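Probable exosome complex exonuclease 2 (PDB 3M7N) probably serves as a non-catalytic subunit of the RNA-degrading archaeal exosome, helping to structure the active site of its partner Rrp41. Local coordinates at residues D30-V35 / L197-R202; A49-G54 / L149-L154; V60-Q65 / A158-T163; D145-D150 / S186-I191. All blocks are in the same frame, centred on the assembly; numbering follows the deposited sequence.

Contact 1. Residues D30-V35 / L197-R202; sequences DEFRKV and LVDPSR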
# COMPACT_ATOMS: atom_id res chain seq x y z
N ASP H 30 3.46 -24.93 -34.65
CA ASP H 30 2.01 -24.80 -34.60
C ASP H 30 1.42 -25.94 -33.77
O ASP H 30 0.22 -26.24 -33.87
CB ASP H 30 1.45 -24.80 -36.00
CG ASP H 30 1.79 -26.07 -36.77
OD1 ASP H 30 2.71 -26.81 -36.36
OD2 ASP H 30 1.09 -26.34 -37.78
N GLU H 31 2.27 -26.54 -32.93
CA GLU H 31 1.89 -27.73 -32.15
C GLU H 31 1.65 -27.50 -30.64
O GLU H 31 2.58 -27.12 -29.91
CB GLU H 31 2.95 -28.83 -32.34
CG GLU H 31 2.67 -30.09 -31.59
CD GLU H 31 3.75 -31.14 -31.77
OE1 GLU H 31 4.73 -30.87 -32.51
OE2 GLU H 31 3.64 -32.22 -31.14
N PHE H 32 0.44 -27.75 -30.17
CA PHE H 32 0.12 -27.73 -28.73
C PHE H 32 0.76 -28.91 -27.99
O PHE H 32 0.99 -29.97 -28.57
CB PHE H 32 -1.39 -27.77 -28.51
CG PHE H 32 -2.03 -26.42 -28.42
CD1 PHE H 32 -2.19 -25.64 -29.56
CD2 PHE H 32 -2.47 -25.92 -27.19
CE1 PHE H 32 -2.78 -24.37 -29.49
CE2 PHE H 32 -3.05 -24.65 -27.10
CZ PHE H 32 -3.21 -23.87 -28.26
N ARG H 33 1.05 -28.73 -26.71
CA ARG H 33 1.42 -29.88 -25.89
C ARG H 33 0.19 -30.76 -25.65
O ARG H 33 -0.93 -30.40 -26.01
CB ARG H 33 1.99 -29.47 -24.54
CG ARG H 33 3.20 -28.55 -24.56
CD ARG H 33 2.72 -27.19 -24.16
NE ARG H 33 3.24 -26.75 -22.89
CZ ARG H 33 2.80 -25.71 -22.19
NH1 ARG H 33 3.38 -25.42 -21.04
NH2 ARG H 33 1.79 -24.96 -22.61
N LYS H 34 0.42 -31.91 -25.05
CA LYS H 34 -0.64 -32.82 -24.70
C LYS H 34 -1.64 -32.08 -23.82
O LYS H 34 -1.26 -31.41 -22.86
CB LYS H 34 -0.03 -34.01 -23.96
CG LYS H 34 -0.99 -35.12 -23.55
CD LYS H 34 -0.16 -36.29 -22.98
CE LYS H 34 -1.02 -37.45 -22.47
NZ LYS H 34 -1.53 -37.23 -21.10
N VAL H 35 -2.91 -32.21 -24.16
CA VAL H 35 -3.98 -31.60 -23.42
C VAL H 35 -4.77 -32.68 -22.71
O VAL H 35 -5.00 -33.74 -23.26
CB VAL H 35 -4.93 -30.88 -24.36
CG1 VAL H 35 -6.18 -30.46 -23.62
CG2 VAL H 35 -4.24 -29.70 -24.99
N LEU H 197 5.44 -19.01 -31.97
CA LEU H 197 5.48 -20.32 -31.33
C LEU H 197 4.17 -20.50 -30.58
O LEU H 197 3.93 -19.88 -29.52
CB LEU H 197 6.68 -20.48 -30.38
CG LEU H 197 8.12 -20.38 -30.90
CD1 LEU H 197 8.47 -18.94 -31.24
CD2 LEU H 197 9.13 -20.94 -29.87
N VAL H 198 3.31 -21.33 -31.17
CA VAL H 198 2.00 -21.64 -30.63
C VAL H 198 2.18 -22.37 -29.30
O VAL H 198 3.02 -23.24 -29.18
CB VAL H 198 1.20 -22.53 -31.61
CG1 VAL H 198 -0.06 -23.07 -30.95
CG2 VAL H 198 0.88 -21.75 -32.90
N ASP H 199 1.39 -21.98 -28.30
CA ASP H 199 1.40 -22.67 -27.01
C ASP H 199 2.78 -22.63 -26.34
O ASP H 199 3.38 -23.66 -26.08
CB ASP H 199 0.93 -24.12 -27.16
CG ASP H 199 0.78 -24.81 -25.82
OD1 ASP H 199 0.99 -26.04 -25.74
OD2 ASP H 199 0.46 -24.10 -24.85
N PRO H 200 3.27 -21.43 -26.06
CA PRO H 200 4.62 -21.33 -25.48
C PRO H 200 4.69 -21.96 -24.07
O PRO H 200 3.80 -21.78 -23.24
CB PRO H 200 4.83 -19.82 -25.39
CG PRO H 200 3.44 -19.28 -25.22
CD PRO H 200 2.60 -20.13 -26.13
N SER H 201 5.75 -22.72 -23.83
CA SER H 201 6.03 -23.20 -22.49
C SER H 201 6.56 -22.02 -21.65
O SER H 201 6.88 -20.95 -22.18
CB SER H 201 7.04 -24.35 -22.53
OG SER H 201 8.34 -23.91 -22.91
N ARG H 202 6.65 -22.22 -20.34
CA ARG H 202 7.23 -21.21 -19.46
C ARG H 202 8.68 -20.94 -19.86
O ARG H 202 9.13 -19.80 -19.91
CB ARG H 202 7.08 -21.63 -17.99
CG ARG H 202 7.77 -20.74 -16.96
CD ARG H 202 7.04 -20.78 -15.62
NE ARG H 202 7.89 -20.39 -14.49
CZ ARG H 202 7.55 -20.50 -13.20
NH1 ARG H 202 8.42 -20.13 -12.26
NH2 ARG H 202 6.37 -20.98 -12.83

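Contact 2. Residues A49-G54 / L149-L154; sequences ALVKLG and LDASAL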
# COMPACT_ATOMS: atom_id res chain seq x y z
N ALA H 49 -13.93 -28.16 -14.05
CA ALA H 49 -13.03 -28.87 -14.93
C ALA H 49 -11.57 -28.61 -14.60
O ALA H 49 -11.18 -27.49 -14.27
CB ALA H 49 -13.34 -28.56 -16.40
N LEU H 50 -10.78 -29.66 -14.66
CA LEU H 50 -9.34 -29.52 -14.56
C LEU H 50 -8.76 -29.72 -15.94
O LEU H 50 -9.08 -30.69 -16.65
CB LEU H 50 -8.75 -30.54 -13.58
CG LEU H 50 -7.23 -30.67 -13.56
CD1 LEU H 50 -6.59 -29.47 -12.88
CD2 LEU H 50 -6.80 -31.96 -12.86
N VAL H 51 -7.91 -28.79 -16.35
CA VAL H 51 -7.18 -28.95 -17.57
C VAL H 51 -5.68 -29.03 -17.36
O VAL H 51 -5.11 -28.24 -16.62
CB VAL H 51 -7.47 -27.79 -18.53
CG1 VAL H 51 -6.40 -27.73 -19.66
CG2 VAL H 51 -8.87 -27.91 -19.06
N LYS H 52 -5.06 -29.99 -18.03
CA LYS H 52 -3.61 -30.07 -18.11
C LYS H 52 -3.15 -29.79 -19.54
O LYS H 52 -3.66 -30.39 -20.51
CB LYS H 52 -3.09 -31.44 -17.66
CG LYS H 52 -3.53 -31.81 -16.25
CD LYS H 52 -3.07 -33.21 -15.89
CE LYS H 52 -3.31 -33.47 -14.41
NZ LYS H 52 -3.09 -34.90 -14.05
N LEU H 53 -2.20 -28.88 -19.65
CA LEU H 53 -1.66 -28.42 -20.92
C LEU H 53 -0.17 -28.53 -20.76
O LEU H 53 0.46 -27.64 -20.23
CB LEU H 53 -2.06 -26.96 -21.15
CG LEU H 53 -1.49 -26.27 -22.38
CD1 LEU H 53 -1.58 -27.24 -23.53
CD2 LEU H 53 -2.20 -24.95 -22.72
N GLY H 54 0.40 -29.63 -21.23
CA GLY H 54 1.76 -29.98 -20.84
C GLY H 54 1.80 -30.11 -19.32
O GLY H 54 0.97 -30.80 -18.74
N LEU H 149 -3.40 -19.02 -20.04
CA LEU H 149 -4.49 -18.44 -20.80
C LEU H 149 -5.30 -19.50 -21.60
O LEU H 149 -6.49 -19.69 -21.37
CB LEU H 149 -3.94 -17.34 -21.70
CG LEU H 149 -4.94 -16.64 -22.60
CD1 LEU H 149 -6.14 -16.18 -21.81
CD2 LEU H 149 -4.23 -15.47 -23.29
N ASP H 150 -4.65 -20.21 -22.53
CA ASP H 150 -5.40 -21.21 -23.31
C ASP H 150 -5.92 -22.34 -22.42
O ASP H 150 -7.06 -22.76 -22.55
CB ASP H 150 -4.58 -21.77 -24.48
CG ASP H 150 -4.23 -20.70 -25.51
OD1 ASP H 150 -3.27 -20.92 -26.29
OD2 ASP H 150 -4.90 -19.64 -25.54
N ALA H 151 -5.08 -22.83 -21.51
CA ALA H 151 -5.52 -23.81 -20.51
C ALA H 151 -6.82 -23.37 -19.82
O ALA H 151 -7.77 -24.16 -19.68
CB ALA H 151 -4.42 -24.09 -19.48
N SER H 152 -6.87 -22.10 -19.42
CA SER H 152 -8.05 -21.60 -18.70
C SER H 152 -9.29 -21.53 -19.57
O SER H 152 -10.40 -21.89 -19.15
CB SER H 152 -7.79 -20.22 -18.07
OG SER H 152 -6.67 -20.26 -17.19
N ALA H 153 -9.09 -21.05 -20.80
CA ALA H 153 -10.18 -20.96 -21.76
C ALA H 153 -10.79 -22.34 -21.97
O ALA H 153 -12.01 -22.48 -22.01
CB ALA H 153 -9.66 -20.41 -23.07
N LEU H 154 -9.93 -23.34 -22.11
CA LEU H 154 -10.36 -24.73 -22.28
C LEU H 154 -11.12 -25.22 -21.04
O LEU H 154 -12.18 -25.84 -21.15
CB LEU H 154 -9.14 -25.64 -22.48
CG LEU H 154 -8.77 -26.28 -23.82
CD1 LEU H 154 -9.49 -25.65 -24.99
CD2 LEU H 154 -7.26 -26.21 -23.99

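Contact 3. Residues V60-Q65 / A158-T163; sequences VGVKMQ and AALMNT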
# COMPACT_ATOMS: atom_id res chain seq x y z
N VAL H 60 -11.13 -24.85 -13.09
CA VAL H 60 -12.17 -23.86 -13.14
C VAL H 60 -13.40 -24.45 -12.52
O VAL H 60 -13.75 -25.60 -12.79
CB VAL H 60 -12.47 -23.45 -14.61
CG1 VAL H 60 -13.74 -22.61 -14.69
CG2 VAL H 60 -11.29 -22.71 -15.21
N GLY H 61 -14.07 -23.66 -11.68
CA GLY H 61 -15.34 -24.08 -11.12
C GLY H 61 -16.42 -23.08 -11.47
O GLY H 61 -16.16 -21.88 -11.61
N VAL H 62 -17.64 -23.57 -11.62
CA VAL H 62 -18.76 -22.70 -11.92
C VAL H 62 -19.76 -22.74 -10.79
O VAL H 62 -20.07 -23.80 -10.27
CB VAL H 62 -19.47 -23.13 -13.24
CG1 VAL H 62 -20.65 -22.19 -13.53
CG2 VAL H 62 -18.49 -23.14 -14.40
N LYS H 63 -20.28 -21.57 -10.43
CA LYS H 63 -21.33 -21.47 -9.43
C LYS H 63 -22.49 -20.64 -9.97
O LYS H 63 -22.30 -19.61 -10.61
CB LYS H 63 -20.80 -20.83 -8.14
CG LYS H 63 -19.72 -21.62 -7.43
CD LYS H 63 -20.24 -22.98 -6.96
CE LYS H 63 -21.24 -22.83 -5.81
NZ LYS H 63 -21.50 -24.15 -5.14
N MET H 64 -23.71 -21.10 -9.70
CA MET H 64 -24.89 -20.37 -10.15
C MET H 64 -25.80 -20.09 -8.98
O MET H 64 -26.03 -20.96 -8.13
CB MET H 64 -25.65 -21.18 -11.20
CG MET H 64 -24.86 -21.45 -12.47
SD MET H 64 -25.85 -22.35 -13.67
CE MET H 64 -26.98 -21.05 -14.19
N GLN H 65 -26.30 -18.87 -8.92
CA GLN H 65 -27.28 -18.50 -7.91
C GLN H 65 -28.23 -17.46 -8.50
O GLN H 65 -27.84 -16.69 -9.38
CB GLN H 65 -26.59 -17.98 -6.64
CG GLN H 65 -25.74 -16.74 -6.85
CD GLN H 65 -25.02 -16.29 -5.59
OE1 GLN H 65 -24.34 -17.08 -4.93
NE2 GLN H 65 -25.15 -15.01 -5.27
N ALA H 158 -15.12 -26.25 -20.80
CA ALA H 158 -15.39 -27.60 -20.33
C ALA H 158 -16.28 -27.58 -19.08
O ALA H 158 -17.23 -28.36 -18.95
CB ALA H 158 -14.09 -28.35 -20.06
N ALA H 159 -15.98 -26.66 -18.16
CA ALA H 159 -16.76 -26.53 -16.94
C ALA H 159 -18.19 -26.12 -17.25
O ALA H 159 -19.13 -26.64 -16.65
CB ALA H 159 -16.13 -25.53 -16.00
N LEU H 160 -18.36 -25.16 -18.17
CA LEU H 160 -19.68 -24.72 -18.54
C LEU H 160 -20.47 -25.86 -19.17
O LEU H 160 -21.65 -26.05 -18.87
CB LEU H 160 -19.59 -23.52 -19.48
CG LEU H 160 -19.21 -22.23 -18.75
CD1 LEU H 160 -18.83 -21.13 -19.75
CD2 LEU H 160 -20.35 -21.78 -17.80
N MET H 161 -19.81 -26.64 -20.02
CA MET H 161 -20.41 -27.80 -20.66
C MET H 161 -20.79 -28.90 -19.66
O MET H 161 -21.63 -29.74 -19.96
CB MET H 161 -19.47 -28.35 -21.72
CG MET H 161 -19.30 -27.43 -22.93
SD MET H 161 -17.98 -27.97 -24.03
CE MET H 161 -18.73 -29.43 -24.76
N ASN H 162 -20.18 -28.92 -18.48
CA ASN H 162 -20.57 -29.90 -17.48
C ASN H 162 -21.24 -29.29 -16.26
O ASN H 162 -21.21 -29.87 -15.18
CB ASN H 162 -19.39 -30.75 -17.07
CG ASN H 162 -18.83 -31.57 -18.23
OD1 ASN H 162 -19.11 -32.77 -18.34
ND2 ASN H 162 -18.04 -30.92 -19.10
N THR H 163 -21.87 -28.13 -16.44
CA THR H 163 -22.62 -27.48 -15.38
C THR H 163 -24.06 -27.98 -15.26
O THR H 163 -24.70 -28.34 -16.25
CB THR H 163 -22.63 -25.96 -15.58
OG1 THR H 163 -21.31 -25.45 -15.42
CG2 THR H 163 -23.55 -25.29 -14.56

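Contact 4. Residues D145-D150 / S186-I191; sequences DGNLLD and SVTSLI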
# COMPACT_ATOMS: atom_id res chain seq x y z
N ASP H 145 3.19 -23.64 -16.02
CA ASP H 145 4.29 -23.96 -16.92
C ASP H 145 4.08 -23.35 -18.32
O ASP H 145 4.47 -23.93 -19.32
CB ASP H 145 4.52 -25.47 -17.00
CG ASP H 145 5.95 -25.82 -17.38
OD1 ASP H 145 6.18 -26.88 -18.02
OD2 ASP H 145 6.85 -25.03 -17.04
N GLY H 146 3.46 -22.17 -18.36
CA GLY H 146 3.24 -21.47 -19.62
C GLY H 146 1.81 -21.59 -20.13
O GLY H 146 1.15 -22.62 -19.94
N ASN H 147 1.32 -20.53 -20.76
CA ASN H 147 0.02 -20.51 -21.42
C ASN H 147 -1.18 -20.92 -20.56
O ASN H 147 -2.04 -21.69 -21.01
CB ASN H 147 0.10 -21.35 -22.69
CG ASN H 147 -0.98 -21.03 -23.69
OD1 ASN H 147 -1.08 -21.70 -24.71
ND2 ASN H 147 -1.81 -20.04 -23.40
N LEU H 148 -1.22 -20.42 -19.33
CA LEU H 148 -2.39 -20.53 -18.47
C LEU H 148 -3.62 -20.00 -19.18
O LEU H 148 -4.74 -20.44 -18.94
CB LEU H 148 -2.16 -19.74 -17.16
CG LEU H 148 -1.49 -20.54 -16.04
CD1 LEU H 148 -1.04 -19.65 -14.92
CD2 LEU H 148 -2.45 -21.56 -15.54
N LEU H 149 -3.40 -19.02 -20.04
CA LEU H 149 -4.49 -18.44 -20.80
C LEU H 149 -5.30 -19.50 -21.60
O LEU H 149 -6.49 -19.69 -21.37
CB LEU H 149 -3.94 -17.34 -21.70
CG LEU H 149 -4.94 -16.64 -22.60
CD1 LEU H 149 -6.14 -16.18 -21.81
CD2 LEU H 149 -4.23 -15.47 -23.29
N ASP H 150 -4.65 -20.21 -22.53
CA ASP H 150 -5.40 -21.21 -23.31
C ASP H 150 -5.92 -22.34 -22.42
O ASP H 150 -7.06 -22.76 -22.55
CB ASP H 150 -4.58 -21.77 -24.48
CG ASP H 150 -4.23 -20.70 -25.51
OD1 ASP H 150 -3.27 -20.92 -26.29
OD2 ASP H 150 -4.90 -19.64 -25.54
N SER H 186 -9.33 -20.72 -27.52
CA SER H 186 -8.34 -19.68 -27.74
C SER H 186 -6.98 -20.29 -28.02
O SER H 186 -6.61 -21.30 -27.43
CB SER H 186 -8.25 -18.73 -26.53
OG SER H 186 -7.47 -19.31 -25.49
N VAL H 187 -6.25 -19.66 -28.93
CA VAL H 187 -4.91 -20.11 -29.31
C VAL H 187 -3.93 -18.97 -29.16
O VAL H 187 -4.06 -17.92 -29.79
CB VAL H 187 -4.85 -20.59 -30.79
CG1 VAL H 187 -3.41 -20.94 -31.19
CG2 VAL H 187 -5.79 -21.77 -31.01
N THR H 188 -2.90 -19.20 -28.35
CA THR H 188 -1.99 -18.15 -27.96
C THR H 188 -0.59 -18.45 -28.43
O THR H 188 -0.06 -19.52 -28.18
CB THR H 188 -1.98 -17.98 -26.40
OG1 THR H 188 -3.27 -17.51 -25.98
CG2 THR H 188 -0.89 -17.01 -25.95
N SER H 189 0.01 -17.47 -29.11
CA SER H 189 1.36 -17.67 -29.58
C SER H 189 2.36 -16.67 -29.00
O SER H 189 2.05 -15.49 -28.81
CB SER H 189 1.40 -17.64 -31.12
OG SER H 189 0.53 -18.61 -31.67
N LEU H 190 3.55 -17.17 -28.71
CA LEU H 190 4.67 -16.32 -28.38
C LEU H 190 5.22 -15.73 -29.70
O LEU H 190 5.52 -16.48 -30.64
CB LEU H 190 5.73 -17.18 -27.69
CG LEU H 190 6.80 -16.59 -26.78
CD1 LEU H 190 8.10 -17.38 -26.94
CD2 LEU H 190 7.02 -15.14 -27.05
N ILE H 191 5.35 -14.41 -29.79
CA ILE H 191 5.95 -13.82 -30.98
C ILE H 191 7.40 -13.43 -30.72
O ILE H 191 7.68 -12.59 -29.87
CB ILE H 191 5.17 -12.57 -31.46
CG1 ILE H 191 3.66 -12.85 -31.51
CG2 ILE H 191 5.69 -12.10 -32.80
CD1 ILE H 191 3.26 -14.00 -32.43
O HOH W 1 -8.17 -22.59 -25.65

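Contact 1. Residues D30-V35 / L197-R202
Arg-33 and Asp-199 form a salt bridge, NH2 of the arginine 2.7 Å from OD2 of the aspartate. OD2 is met on its syn side but 35° out of the carboxylate plane. Bends at chi2 (105°) and chi3 (113°) bring the arginine chain round to this oxygen and lay one guanidinium face over Ser-201, with NH1 3.7 Å from its CA. The backbone N of Arg-33 also donates to OD1 of Asp-199, an oxygen less surely placed, with which Arg-27 makes a second salt bridge. An alanine in place of Arg-33 would probably leave OD2 without its charged mate and Ser-201 without the flat group resting on it.

The remaining touches are apolar. CB of Asp-199 sits over the centre of the Phe-32 ring, 3.9 Å from the centroid, a CH-pi contact with carboxylate and ring nearly parallel. Val-198 splits its methyls: CG1 comes obliquely to CE1 of Phe-32 at 3.3 Å, while CG2 rests 3.7 Å from CA of Asp-30.

Helix 235-253 flanks the pair through Leu-252 on Phe-32 and Val-244 on Val-198; Leu-53 of strand 47-53 and Val-187 of strand 185-192 also pack against it.

Contact 2. Residues A49-G54 / L149-L154
Leu-53 and Val-51 on strand 47-53 press down on the first turns of helix 148-161. This is helix-on-sheet packing in the core of the RNase PH domain, the helix lying on one face of the mixed sheet and running roughly antiparallel to this strand. The short axes run 147° apart in direction and approach to 8.0 Å, a close spacing that suits the small alanine at the interface.

Along the helix, Asp-150 is the first residue to touch the strand, and it does so lightly: its CB lies 4.3 Å from CD2 of Leu-53. The carboxylate is engaged elsewhere, on Ser-186. Ala-151 follows and fills the middle of the contact. Its CB fits under the leucine, 4.0 Å from Leu-53 CD2, and CD2 of Leu-53 also comes 3.8 Å from the backbone N of Ala-151. Leu-53 holds CG anti to its backbone N (chi1 175°), and it is the CD2 branch that lies on the helix backbone. Further back along the strand, Val-51 straddles the carbonyl, with CB 3.8 Å from Ala-151 O and CG1 4.1 Å from Ala-151 CB.

One turn on comes Leu-154, whose backbone N donates to Asp-150 O. No hydrogen bond crosses from strand to helix; aliphatic groups pack by van der Waals contact on the helix backbone and on the CB atoms of Ala-151 and Leu-154. Ala-155 on Val-51 and Val-58 of strand 56-67 on Ala-151 extend this buried layer. At the far end of the contact, CG2 of Val-51 packs 4.1 Å from CB of Leu-154.

Contact 3. Residues V60-Q65 / A158-T163
The carbonyl O of Ala-159, at the C-terminal end of helix 148-161, is gripped twice: OG1 of Thr-163 donates to it at 2.8 Å, from 35° above the carbonyl plane, and the backbone N of Asn-162 adds a weak bond. Thr-163 can do this because its hydroxyl turns beside its own backbone N (chi1 -66°), back over the last turn of the helix. Asn-162, the first residue to leave helical geometry, takes the preceding carbonyl with its side-chain amide. Its ND2 reaches Ala-158 O at 2.7 Å in a nearly straight bond, tilted 25° from the carbonyl plane.

That helix end packs on strand 56-67, a helix-on-sheet contact within the RNase PH domain. Val-62 is central to it. Its CG2 methyl lies 3.7 Å from CB of Ala-159 and meets CD2 of Leu-160 at 4.1 Å, while its CB comes 3.7 Å from OG1 of Thr-163; the two branched side chains cross at about a right angle. Val-60 meets the same alanine methyl through CG1, 4.0 Å from Ala-159 CB.

Lys-63, between Val-62 and Met-64, points away from the helix, and its NZ makes a salt bridge to Glu-46 and hydrogen bonds to the carbonyls of Val-86 and Glu-87 of the neighbouring exonuclease 1 chain. Met-64 turns helixward again, its chain bent at chi3, and sets SD 3.8 Å from CG2 of Thr-163.

Contact 4. Residues D145-D150 / S186-I191
Asp-150 near the start of helix 148-161 is bound by Ser-186 and Thr-188 of strand 185-192, so the helix of one half of this RNase PH fold is pinned to the four-stranded antiparallel sheet of the other.

Three hydrogen bonds do the pinning. OD2 takes two hydroxyls from opposite faces of the carboxylate plane: Ser-186 OG at 2.6 Å, on the anti side, and Thr-188 OG1 at 2.7 Å, 37° out of the plane. OD1 accepts a weak bond from the backbone N of Thr-188, bent to 129°. With CG beside the backbone N (chi1 -64°), the carboxylate leans across to the strand. Two hydroxyl donors probably favour its charged form. A leucine here would probably leave both hydroxyls and the Thr-188 amide without their acceptor and bury an apolar branch among them.

Van der Waals packing adds little: CD2 of Leu-149 lies 3.5 Å from Thr-188 OG1, the two side chains crossing at about a right angle. OG1 also bonds to Thr-213 of adjacent strand 211-216, and Phe-32 packs against Asp-150.

A water links the two backbones, donating to Ser-186 O at 2.7 Å and to Asp-150 O at 3.3 Å.

In the fold
Going from the N terminus, the loop before strand 35-39 opens contact 1, which closes only at the end of strand 195-198 and the turn after it, so the other three contacts are all nested inside that long loop. Strands 47-53 and 56-67, neighbours in the mixed sheet, open contacts 2 and 3. Both close on helix 148-161, contact 2 near its start and contact 3 at its end, and their segments alternate along the chain. Contact 4 starts from the same helix start that closes contact 2; it crosses contact 3 and reaches strand 185-192. Backbone bonds join contacts 4 and 1 within the antiparallel sheet, which helix 148-161 and the 30-35 loop tie to the mixed sheet.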